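Local structure of PpBBE-like 1 D396N (Physcomitrella patens subsp. patens, 6EO5) at residues A[193-198]-A[443-448]. The protein is a flavin-dependent, berberine bridge enzyme-like oxidase, here as an engineered variant, whose wild-type form oxidises cellobiose. Numbering follows the deposited sequence.
Sequences LYFAIR and GSSLST
F195 and T448 both send a carbon branch anti to their backbone N, the ring of F195 through CG (chi1 174°) and T448 through CG2, and these two branches meet where the helices holding them come together. The phenyl group of F195 leads with its far rim: against S445 and T448, CZ and CE1 do the touching. CG2 of T448 reaches the ring obliquely, 4.0 Å from CE1 of F195, and the two side chains cross at about a right angle. S445 takes the next position along the rim. Its CB lies in the plane of the ring, 3.8 Å from CZ of F195, and its OG sits at the same edge, 3.5 Å from that CZ. There OG meets the C-H rim at van der Waals range, and this meeting is not a hydrogen bond. The patch is small, 115 Å² summed over both sides, and F195 provides more than half of it. Cutting F195 back to an alanine would probably leave CB of S445 and the methyl of T448 without this partner and open a gap at this end of the joint. Within 193-198, R198 folds back over Y194, and its NH1 makes a weak hydrogen bond to the backbone O of Y194, at 3.3 Å. S445 comes just before helix 446-456, which follows the positive-phi turn at G443, and T448 is in its first turn. L449 of the same helix also touches F195 and A196, while W456 meets L193. Away from this joint, helix 191-200 packs through L193, Y194 and I197 onto strands 170-176 and 182-186, so the contact ties the C-terminal helix 446-456 to the helix lying on that antiparallel sheet.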
ATOM      1  N   LEU A 193      17.208  12.386   0.110  1.00 68.75           N
ATOM      2  CA  LEU A 193      16.790  11.031  -0.224  1.00 66.11           C
ATOM      3  C   LEU A 193      15.832  10.480   0.826  1.00 67.49           C
ATOM      4  O   LEU A 193      14.889   9.745   0.501  1.00 67.85           O
ATOM      5  CB  LEU A 193      18.025  10.148  -0.360  1.00 61.62           C
ATOM      6  CG  LEU A 193      17.841   8.755  -0.936  1.00 65.79           C
ATOM      7  CD1 LEU A 193      17.238   8.843  -2.309  1.00 67.15           C
ATOM      8  CD2 LEU A 193      19.185   8.071  -0.988  1.00 70.33           C
ATOM      9  N   TYR A 194      16.049  10.838   2.095  1.00 63.92           N
ATOM     10  CA  TYR A 194      15.184  10.349   3.159  1.00 63.94           C
ATOM     11  C   TYR A 194      13.782  10.939   3.033  1.00 61.18           C
ATOM     12  O   TYR A 194      12.788  10.242   3.249  1.00 59.57           O
ATOM     13  CB  TYR A 194      15.814  10.665   4.521  1.00 61.40           C
ATOM     14  CG  TYR A 194      15.047  10.165   5.730  1.00 59.40           C
ATOM     15  CD1 TYR A 194      14.755   8.811   5.896  1.00 61.05           C
ATOM     16  CD2 TYR A 194      14.636  11.051   6.723  1.00 62.29           C
ATOM     17  CE1 TYR A 194      14.059   8.358   7.019  1.00 58.81           C
ATOM     18  CE2 TYR A 194      13.947  10.613   7.847  1.00 59.53           C
ATOM     19  CZ  TYR A 194      13.658   9.272   7.984  1.00 59.77           C
ATOM     20  OH  TYR A 194      12.963   8.865   9.097  1.00 61.96           O
ATOM     21  N   PHE A 195      13.687  12.216   2.670  1.00 61.41           N
ATOM     22  CA  PHE A 195      12.389  12.823   2.371  1.00 63.37           C
ATOM     23  C   PHE A 195      11.688  12.102   1.220  1.00 62.36           C
ATOM     24  O   PHE A 195      10.493  11.781   1.303  1.00 60.43           O
ATOM     25  CB  PHE A 195      12.599  14.300   2.048  1.00 58.95           C
ATOM     26  CG  PHE A 195      11.378  15.015   1.589  1.00 57.80           C
ATOM     27  CD1 PHE A 195      10.995  14.980   0.251  1.00 59.20           C
ATOM     28  CD2 PHE A 195      10.648  15.784   2.472  1.00 60.19           C
ATOM     29  CE1 PHE A 195       9.883  15.661  -0.190  1.00 55.41           C
ATOM     30  CE2 PHE A 195       9.524  16.475   2.037  1.00 60.85           C
ATOM     31  CZ  PHE A 195       9.143  16.409   0.704  1.00 59.09           C
ATOM     32  N   ALA A 196      12.419  11.829   0.140  1.00 57.15           N
ATOM     33  CA  ALA A 196      11.796  11.274  -1.057  1.00 59.22           C
ATOM     34  C   ALA A 196      11.224   9.879  -0.817  1.00 62.87           C
ATOM     35  O   ALA A 196      10.148   9.553  -1.340  1.00 64.23           O
ATOM     36  CB  ALA A 196      12.803  11.243  -2.208  1.00 56.46           C
ATOM     37  N   ILE A 197      11.929   9.029  -0.060  1.00 59.67           N
ATOM     38  CA  ILE A 197      11.525   7.625   0.008  1.00 57.86           C
ATOM     39  C   ILE A 197      10.320   7.432   0.926  1.00 58.06           C
ATOM     40  O   ILE A 197       9.653   6.393   0.849  1.00 57.67           O
ATOM     41  CB  ILE A 197      12.692   6.703   0.431  1.00 63.50           C
ATOM     42  CG1 ILE A 197      13.148   6.992   1.862  1.00 63.42           C
ATOM     43  CG2 ILE A 197      13.874   6.804  -0.526  1.00 56.97           C
ATOM     44  CD1 ILE A 197      12.464   6.112   2.919  1.00 61.01           C
ATOM     45  N   ARG A 198      10.020   8.406   1.790  1.00 53.78           N
ATOM     46  CA  ARG A 198       8.827   8.378   2.635  1.00 55.85           C
ATOM     47  C   ARG A 198       7.613   8.903   1.860  1.00 59.91           C
ATOM     48  O   ARG A 198       7.062   9.971   2.140  1.00 58.73           O
ATOM     49  CB  ARG A 198       9.066   9.190   3.902  1.00 57.81           C
ATOM     50  CG  ARG A 198       9.905   8.479   4.942  1.00 59.51           C
ATOM     51  CD  ARG A 198      11.041   9.349   5.471  1.00 60.96           C
ATOM     52  NE  ARG A 198      10.690  10.169   6.630  1.00 60.94           N
ATOM     53  CZ  ARG A 198      10.970  11.466   6.742  1.00 59.80           C
ATOM     54  NH1 ARG A 198      11.611  12.101   5.770  1.00 58.65           N
ATOM     55  NH2 ARG A 198      10.624  12.128   7.836  1.00 60.73           N
ATOM     56  N   GLY A 443       1.776  16.769  -5.407  1.00 53.02           N
ATOM     57  CA  GLY A 443       1.418  18.157  -5.112  1.00 51.87           C
ATOM     58  C   GLY A 443       2.593  19.091  -4.839  1.00 59.60           C
ATOM     59  O   GLY A 443       3.525  19.205  -5.646  1.00 59.28           O
ATOM     60  N   SER A 444       2.552  19.768  -3.677  1.00 62.57           N
ATOM     61  CA  SER A 444       3.543  20.799  -3.334  1.00 64.68           C
ATOM     62  C   SER A 444       4.955  20.256  -3.184  1.00 64.95           C
ATOM     63  O   SER A 444       5.900  21.048  -3.152  1.00 65.88           O
ATOM     64  CB  SER A 444       3.206  21.508  -2.016  1.00 60.74           C
ATOM     65  OG  SER A 444       1.929  22.121  -2.021  1.00 72.55           O
ATOM     66  N   SER A 445       5.125  18.946  -3.041  1.00 61.08           N
ATOM     67  CA  SER A 445       6.440  18.358  -2.854  1.00 60.58           C
ATOM     68  C   SER A 445       7.052  17.847  -4.147  1.00 58.71           C
ATOM     69  O   SER A 445       8.181  17.351  -4.123  1.00 59.96           O
ATOM     70  CB  SER A 445       6.367  17.211  -1.827  1.00 59.72           C
ATOM     71  OG  SER A 445       6.149  17.701  -0.510  1.00 60.64           O
ATOM     72  N   LEU A 446       6.348  17.960  -5.276  1.00 60.76           N
ATOM     73  CA  LEU A 446       6.814  17.298  -6.496  1.00 60.89           C
ATOM     74  C   LEU A 446       8.069  17.963  -7.061  1.00 62.71           C
ATOM     75  O   LEU A 446       8.984  17.266  -7.520  1.00 62.37           O
ATOM     76  CB  LEU A 446       5.692  17.256  -7.531  1.00 57.75           C
ATOM     77  CG  LEU A 446       6.026  16.729  -8.926  1.00 60.62           C
ATOM     78  CD1 LEU A 446       6.597  15.315  -8.876  1.00 56.73           C
ATOM     79  CD2 LEU A 446       4.787  16.790  -9.800  1.00 52.96           C
ATOM     80  N   SER A 447       8.145  19.301  -7.013  1.00 59.01           N
ATOM     81  CA  SER A 447       9.376  19.999  -7.394  1.00 62.73           C
ATOM     82  C   SER A 447      10.577  19.458  -6.628  1.00 63.17           C
ATOM     83  O   SER A 447      11.613  19.125  -7.218  1.00 64.47           O
ATOM     84  CB  SER A 447       9.247  21.507  -7.143  1.00 66.90           C
ATOM     85  OG  SER A 447       7.991  22.017  -7.546  1.00 74.74           O
ATOM     86  N   THR A 448      10.457  19.380  -5.302  1.00 60.84           N
ATOM     87  CA  THR A 448      11.523  18.799  -4.492  1.00 63.15           C
ATOM     88  C   THR A 448      11.835  17.379  -4.942  1.00 62.62           C
ATOM     89  O   THR A 448      13.007  17.004  -5.068  1.00 62.26           O
ATOM     90  CB  THR A 448      11.136  18.838  -3.011  1.00 61.81           C
ATOM     91  OG1 THR A 448      10.922  20.201  -2.621  1.00 65.24           O
ATOM     92  CG2 THR A 448      12.219  18.245  -2.155  1.00 56.94           C
TER